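Local coordinates for protein ecdysteroid-phosphate phosphatase (Bombyx mori, PDB 3C7T) that hydrolyses ecdysteroid phosphates, chiefly ecdysone 22-phosphate, to release the active moulting hormones, and also acts as a protein tyrosine phosphatase, at residues P89-V94 with I136-A141; C228-M233 with P243-S248. All coordinates share one frame; numbering follows the deposited sequence.

Contact 1. Residues P89-V94 with I136-A141; sequences PALRCV and IELCKA. With WO4 (tungstate(VI)ion), chain E.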
ATOM      1  N   PRO A  89       2.902  -9.840  21.326  1.00 20.28           N
ATOM      2  CA  PRO A  89       2.517 -11.144  20.786  1.00 20.66           C
ATOM      3  C   PRO A  89       1.282 -11.130  19.854  1.00 20.06           C
ATOM      4  O   PRO A  89       0.956 -12.177  19.276  1.00 20.40           O
ATOM      5  CB  PRO A  89       2.267 -11.984  22.055  1.00 20.75           C
ATOM      6  CG  PRO A  89       1.858 -10.985  23.072  1.00 20.55           C
ATOM      7  CD  PRO A  89       2.609  -9.726  22.768  1.00 20.17           C
ATOM      8  N   ALA A  90       0.616  -9.973  19.707  1.00 20.19           N
ATOM      9  CA  ALA A  90      -0.492  -9.813  18.748  1.00 18.97           C
ATOM     10  C   ALA A  90       0.013 -10.112  17.348  1.00 19.52           C
ATOM     11  O   ALA A  90       1.102  -9.631  16.955  1.00 19.96           O
ATOM     12  CB  ALA A  90      -1.068  -8.387  18.807  1.00 18.80           C
ATOM     13  N   LEU A  91      -0.783 -10.854  16.569  1.00 19.35           N
ATOM     14  CA  LEU A  91      -0.339 -11.257  15.234  1.00 19.36           C
ATOM     15  C   LEU A  91       0.014 -10.066  14.366  1.00 19.07           C
ATOM     16  O   LEU A  91       0.991 -10.136  13.600  1.00 19.80           O
ATOM     17  CB  LEU A  91      -1.385 -12.096  14.505  1.00 19.98           C
ATOM     18  CG  LEU A  91      -1.021 -12.454  13.069  1.00 20.20           C
ATOM     19  CD1 LEU A  91       0.279 -13.305  13.006  1.00 19.76           C
ATOM     20  CD2 LEU A  91      -2.230 -13.115  12.336  1.00 21.03           C
ATOM     21  N   ARG A  92      -0.758  -8.990  14.469  1.00 18.19           N
ATOM     22  CA  ARG A  92      -0.470  -7.771  13.675  1.00 18.66           C
ATOM     23  C   ARG A  92       0.919  -7.185  13.965  1.00 18.77           C
ATOM     24  O   ARG A  92       1.577  -6.624  13.075  1.00 19.15           O
ATOM     25  CB  ARG A  92      -1.570  -6.725  13.898  1.00 18.89           C
ATOM     26  CG  ARG A  92      -1.725  -6.300  15.356  1.00 17.64           C
ATOM     27  CD  ARG A  92      -2.939  -5.398  15.510  1.00 16.52           C
ATOM     28  NE  ARG A  92      -3.313  -5.008  16.871  1.00 19.73           N
ATOM     29  CZ  ARG A  92      -4.064  -5.737  17.712  1.00 19.59           C
ATOM     30  NH1 ARG A  92      -4.477  -6.975  17.395  1.00 19.81           N
ATOM     31  NH2 ARG A  92      -4.371  -5.237  18.907  1.00 19.04           N
ATOM     32  N   CYS A  93       1.363  -7.324  15.204  1.00 18.73           N
ATOM     33  CA  CYS A  93       2.666  -6.786  15.615  1.00 18.89           C
ATOM     34  C   CYS A  93       3.812  -7.674  15.123  1.00 19.14           C
ATOM     35  O   CYS A  93       4.836  -7.182  14.615  1.00 18.40           O
ATOM     36  CB  CYS A  93       2.723  -6.582  17.131  1.00 19.00           C
ATOM     37  SG  CYS A  93       1.352  -5.580  17.764  1.00 22.40           S
ATOM     38  N   VAL A  94       3.656  -8.985  15.281  1.00 19.43           N
ATOM     39  CA  VAL A  94       4.665  -9.915  14.751  1.00 19.96           C
ATOM     40  C   VAL A  94       4.773  -9.804  13.215  1.00 19.63           C
ATOM     41  O   VAL A  94       5.876  -9.803  12.649  1.00 19.18           O
ATOM     42  CB  VAL A  94       4.398 -11.371  15.178  1.00 19.94           C
ATOM     43  CG1 VAL A  94       5.561 -12.257  14.715  1.00 21.49           C
ATOM     44  CG2 VAL A  94       4.259 -11.453  16.717  1.00 19.16           C
ATOM     45  N   ILE A 136       6.147 -21.434  17.601  1.00 29.06           N
ATOM     46  CA  ILE A 136       6.167 -22.476  16.563  1.00 29.38           C
ATOM     47  C   ILE A 136       5.158 -22.259  15.413  1.00 28.94           C
ATOM     48  O   ILE A 136       5.520 -22.429  14.241  1.00 29.31           O
ATOM     49  CB  ILE A 136       6.083 -23.929  17.135  1.00 29.85           C
ATOM     50  CG1 ILE A 136       5.990 -24.947  15.991  1.00 31.56           C
ATOM     51  CG2 ILE A 136       4.937 -24.065  18.109  1.00 31.51           C
ATOM     52  CD1 ILE A 136       6.440 -26.364  16.344  1.00 34.29           C
ATOM     53  N   GLU A 137       3.917 -21.878  15.732  1.00 27.92           N
ATOM     54  CA  GLU A 137       2.926 -21.570  14.682  1.00 27.63           C
ATOM     55  C   GLU A 137       3.338 -20.371  13.816  1.00 27.65           C
ATOM     56  O   GLU A 137       3.083 -20.353  12.600  1.00 27.71           O
ATOM     57  CB  GLU A 137       1.548 -21.273  15.278  1.00 27.99           C
ATOM     58  CG  GLU A 137       0.812 -22.507  15.766  1.00 28.26           C
ATOM     59  CD  GLU A 137      -0.366 -22.181  16.669  1.00 31.31           C
ATOM     60  OE1 GLU A 137      -0.407 -21.062  17.222  1.00 30.45           O
ATOM     61  OE2 GLU A 137      -1.253 -23.053  16.828  1.00 31.81           O
ATOM     62  N   LEU A 138       3.972 -19.389  14.450  1.00 27.52           N
ATOM     63  CA  LEU A 138       4.477 -18.186  13.770  1.00 27.84           C
ATOM     64  C   LEU A 138       5.628 -18.538  12.815  1.00 28.44           C
ATOM     65  O   LEU A 138       5.640 -18.097  11.668  1.00 28.90           O
ATOM     66  CB  LEU A 138       4.918 -17.127  14.796  1.00 27.10           C
ATOM     67  CG  LEU A 138       3.778 -16.515  15.633  1.00 27.14           C
ATOM     68  CD1 LEU A 138       4.291 -15.641  16.781  1.00 25.03           C
ATOM     69  CD2 LEU A 138       2.825 -15.725  14.770  1.00 26.07           C
ATOM     70  N   CYS A 139       6.574 -19.350  13.283  1.00 29.57           N
ATOM     71  CA  CYS A 139       7.652 -19.828  12.418  1.00 30.88           C
ATOM     72  C   CYS A 139       7.128 -20.631  11.218  1.00 31.39           C
ATOM     73  O   CYS A 139       7.601 -20.438  10.083  1.00 31.81           O
ATOM     74  CB  CYS A 139       8.680 -20.615  13.230  1.00 31.80           C
ATOM     75  SG  CYS A 139       9.668 -19.545  14.302  1.00 35.80           S
ATOM     76  N   LYS A 140       6.138 -21.497  11.451  1.00 31.57           N
ATOM     77  CA  LYS A 140       5.508 -22.246  10.363  1.00 32.21           C
ATOM     78  C   LYS A 140       4.807 -21.321   9.366  1.00 32.06           C
ATOM     79  O   LYS A 140       4.759 -21.617   8.167  1.00 32.72           O
ATOM     80  CB  LYS A 140       4.548 -23.336  10.875  1.00 32.73           C
ATOM     81  CG  LYS A 140       3.866 -24.109   9.726  1.00 35.10           C
ATOM     82  CD  LYS A 140       3.507 -25.559  10.066  1.00 38.67           C
ATOM     83  CE  LYS A 140       3.387 -26.395   8.774  1.00 39.65           C
ATOM     84  NZ  LYS A 140       4.674 -26.560   8.036  1.00 36.84           N
ATOM     85  N   ALA A 141       4.284 -20.199   9.866  1.00 31.39           N
ATOM     86  CA  ALA A 141       3.675 -19.160   9.030  1.00 31.23           C
ATOM     87  C   ALA A 141       4.719 -18.395   8.208  1.00 31.17           C
ATOM     88  O   ALA A 141       4.356 -17.596   7.336  1.00 31.65           O
ATOM     89  CB  ALA A 141       2.873 -18.198   9.883  1.00 30.81           C
TER
HETATM   90  W   WO4 E   1      -3.592  -0.966  17.855  1.00 20.56           W
HETATM   91  O1  WO4 E   1      -2.231   0.402  17.972  1.00 20.07           O
HETATM   92  O2  WO4 E   1      -4.724  -0.371  19.377  1.00 18.66           O
HETATM   93  O3  WO4 E   1      -4.911  -0.963  16.371  1.00 13.35           O
HETATM   94  O4  WO4 E   1      -3.085  -2.781  18.407  1.00 18.26           O

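Contact 2. Residues C228-M233 with P243-S248; sequences CALGAM and PPCPPS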
ATOM      1  N   CYS A 228       1.975   2.174  11.582  1.00 17.74           N
ATOM      2  CA  CYS A 228       3.440   2.225  11.423  1.00 18.39           C
ATOM      3  C   CYS A 228       4.059   3.607  11.745  1.00 18.45           C
ATOM      4  O   CYS A 228       5.103   3.937  11.234  1.00 18.09           O
ATOM      5  CB  CYS A 228       3.854   1.727  10.033  1.00 17.79           C
ATOM      6  SG  CYS A 228       3.598  -0.075   9.833  1.00 20.30           S
ATOM      7  N   ALA A 229       3.412   4.385  12.614  1.00 18.68           N
ATOM      8  CA  ALA A 229       4.054   5.561  13.213  1.00 18.74           C
ATOM      9  C   ALA A 229       5.346   5.113  13.914  1.00 18.93           C
ATOM     10  O   ALA A 229       5.358   4.126  14.649  1.00 18.12           O
ATOM     11  CB  ALA A 229       3.155   6.232  14.180  1.00 19.89           C
ATOM     12  N   LEU A 230       6.414   5.855  13.660  1.00 19.51           N
ATOM     13  CA  LEU A 230       7.734   5.510  14.154  1.00 19.13           C
ATOM     14  C   LEU A 230       8.219   6.586  15.112  1.00 19.98           C
ATOM     15  O   LEU A 230       8.239   7.783  14.792  1.00 19.86           O
ATOM     16  CB  LEU A 230       8.722   5.363  12.983  1.00 20.15           C
ATOM     17  CG  LEU A 230      10.159   4.990  13.339  1.00 20.31           C
ATOM     18  CD1 LEU A 230      10.308   3.558  13.876  1.00 20.76           C
ATOM     19  CD2 LEU A 230      11.084   5.195  12.134  1.00 21.68           C
ATOM     20  N   GLY A 231       8.581   6.135  16.307  1.00 20.82           N
ATOM     21  CA  GLY A 231       9.170   7.002  17.308  1.00 21.50           C
ATOM     22  C   GLY A 231      10.621   6.626  17.501  1.00 21.58           C
ATOM     23  O   GLY A 231      10.995   5.442  17.336  1.00 19.97           O
ATOM     24  N   ALA A 232      11.437   7.629  17.848  1.00 22.77           N
ATOM     25  CA  ALA A 232      12.883   7.440  18.032  1.00 23.84           C
ATOM     26  C   ALA A 232      13.477   8.105  19.280  1.00 25.24           C
ATOM     27  O   ALA A 232      13.132   9.243  19.641  1.00 25.07           O
ATOM     28  CB  ALA A 232      13.644   7.931  16.787  1.00 23.91           C
ATOM     29  N   MET A 233      14.369   7.355  19.926  1.00 26.82           N
ATOM     30  CA  MET A 233      15.239   7.877  20.976  1.00 28.05           C
ATOM     31  C   MET A 233      16.681   7.494  20.688  1.00 28.68           C
ATOM     32  O   MET A 233      16.959   6.451  20.079  1.00 28.21           O
ATOM     33  CB  MET A 233      14.797   7.362  22.338  1.00 28.12           C
ATOM     34  CG  MET A 233      13.405   7.852  22.707  1.00 30.77           C
ATOM     35  SD  MET A 233      12.932   7.483  24.381  1.00 37.02           S
ATOM     36  CE  MET A 233      13.701   8.852  25.252  1.00 35.21           C
ATOM     37  N   PRO A 243      13.270  10.456  13.940  1.00 26.68           N
ATOM     38  CA  PRO A 243      13.781   9.210  13.358  1.00 27.10           C
ATOM     39  C   PRO A 243      14.595   9.426  12.058  1.00 27.50           C
ATOM     40  O   PRO A 243      14.466  10.462  11.417  1.00 27.79           O
ATOM     41  CB  PRO A 243      12.516   8.365  13.133  1.00 26.95           C
ATOM     42  CG  PRO A 243      11.402   9.084  13.898  1.00 27.08           C
ATOM     43  CD  PRO A 243      11.790  10.509  13.965  1.00 26.90           C
ATOM     44  N   PRO A 244      15.454   8.460  11.692  1.00 27.89           N
ATOM     45  CA  PRO A 244      16.347   8.632  10.531  1.00 28.25           C
ATOM     46  C   PRO A 244      15.662   8.546   9.165  1.00 28.30           C
ATOM     47  O   PRO A 244      16.305   8.813   8.140  1.00 28.89           O
ATOM     48  CB  PRO A 244      17.335   7.479  10.680  1.00 28.57           C
ATOM     49  CG  PRO A 244      16.555   6.428  11.443  1.00 28.14           C
ATOM     50  CD  PRO A 244      15.667   7.167  12.375  1.00 27.80           C
ATOM     51  N   CYS A 245      14.388   8.155   9.154  1.00 27.97           N
ATOM     52  CA  CYS A 245      13.607   8.076   7.921  1.00 27.73           C
ATOM     53  C   CYS A 245      12.292   8.850   8.069  1.00 26.29           C
ATOM     54  O   CYS A 245      11.810   9.030   9.198  1.00 26.39           O
ATOM     55  CB  CYS A 245      13.369   6.613   7.550  1.00 28.13           C
ATOM     56  SG  CYS A 245      12.207   5.736   8.626  1.00 32.93           S
ATOM     57  N   PRO A 246      11.698   9.304   6.942  1.00 24.67           N
ATOM     58  CA  PRO A 246      10.492  10.165   7.013  1.00 22.97           C
ATOM     59  C   PRO A 246       9.242   9.459   7.560  1.00 20.89           C
ATOM     60  O   PRO A 246       9.216   8.236   7.639  1.00 20.39           O
ATOM     61  CB  PRO A 246      10.252  10.592   5.552  1.00 22.81           C
ATOM     62  CG  PRO A 246      11.232   9.858   4.713  1.00 23.60           C
ATOM     63  CD  PRO A 246      12.110   9.003   5.555  1.00 24.69           C
ATOM     64  N   PRO A 247       8.205  10.231   7.916  1.00 19.80           N
ATOM     65  CA  PRO A 247       6.891   9.652   8.214  1.00 19.18           C
ATOM     66  C   PRO A 247       6.190   9.270   6.913  1.00 18.75           C
ATOM     67  O   PRO A 247       6.798   9.377   5.845  1.00 18.73           O
ATOM     68  CB  PRO A 247       6.148  10.792   8.914  1.00 19.99           C
ATOM     69  CG  PRO A 247       6.755  12.023   8.410  1.00 20.93           C
ATOM     70  CD  PRO A 247       8.212  11.702   8.055  1.00 20.32           C
ATOM     71  N   SER A 248       4.938   8.845   7.004  1.00 17.66           N
ATOM     72  CA  SER A 248       4.198   8.379   5.821  1.00 18.28           C
ATOM     73  C   SER A 248       2.729   8.794   5.871  1.00 19.50           C
ATOM     74  O   SER A 248       2.156   8.887   6.968  1.00 19.76           O
ATOM     75  CB  SER A 248       4.279   6.846   5.763  1.00 18.54           C
ATOM     76  OG  SER A 248       3.813   6.374   4.512  1.00 23.01           O
TER

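Contact 1. Residues P89-V94 with I136-A141
Leu-138 spreads its two methyl branches over the first turn of helix 91-104, one for each partner there. Its CD2 lies 3.9 Å from CD1 of Leu-91, the two leucines sliding past each other in opposite directions. Its CD1 meets Val-94 tip to tip, 4.2 Å from Val-94 CG1 and as far from Val-94 CG2, so the end of the leucine faces both valine methyls. Leu-91 gets there with CG anti to the backbone N (chi1 176°). No hydrogen bond joins the two segments, and the buried contact is wholly apolar. Arg-92, between Leu-91 and Val-94 in sequence, leaves on another side of the turn. Extended from CG to NE, it brings the edge of its guanidinium to the tungstate, where O4 accepts from Arg-92 NE at 2.7 Å and from Arg-92 NH2 at 2.8 Å; Ala-90 CB rests on one face. A methionine in its place would probably leave tungstate O4 without these two donors and take one of the positive charges from round the anion. Ala-90 is at the N-cap position, and its carbonyl O accepts from the N of both Cys-93 and Val-94. Val-94 also packs on Val-114 of edge strand 112-114, while Leu-138 comes in from the short helix 135-140.

Contact 2. Residues C228-M233 with P243-S248
Pro-243 fits its ring against two residues of strand 230-235, Leu-230 and Ala-232, which lie on the same side of the strand with Gly-231 between them. The leucine side chain runs out with CG anti to the backbone N (chi1 -180°) and chi2 at 69°, which sets CD2 beside the proline ring, 3.6 Å from Pro-243 CB. The two side chains slide past each other in opposite directions, so they overlap along their flanks. The same methyl has a second neighbour: SG of Cys-245 stands 3.7 Å from Leu-230 CD2, so the methyl touches the ring and the sulfur in directions roughly at right angles. With chi1 at 71°, between its backbone N and carbonyl carbon, the Cys-245 SG is set against that methyl. Farther along the strand, Ala-232 CB lies 3.7 Å from Pro-243 CA and 3.8 Å from Pro-243 CG. The ring also reaches the strand backbone, with Pro-243 CG 3.5 Å from Leu-230 O. No hydrogen bond joins the segments; the association rests on apolar packing. Pro-244 turns to other partners, touching Trp-6 and Phe-8 of strand 5-11 and Met-75 of helix 62-77, while Pro-247 and Ser-248 meet the second subunit. The arrangement is that of a beta-hairpin, strands 230-235 and 239-241, whose outgoing chain folds back over one face of the sheet at the antiparallel edge of this histidine phosphatase domain.

In the fold
Contact 1 closes before contact 2 opens along the chain, and the two lie on opposite sides of its centre, with their own centres 24 Å apart and nearest atoms about 8 Å from each other. The common element is the mixed six-stranded sheet of the phosphatase domain. Contact 1 belongs to its 112-114 side, where helix 91-104 follows strand 84-87; contact 2 belongs to the other side, on strand 230-235, which pairs with strand 5-11. That strand ends in Arg-11, just before the phosphohistidine residue His-12. Contact 1 thus contributes directly to the tungstate pocket through Arg-92, whereas contact 2 borders the second subunit of the homodimer.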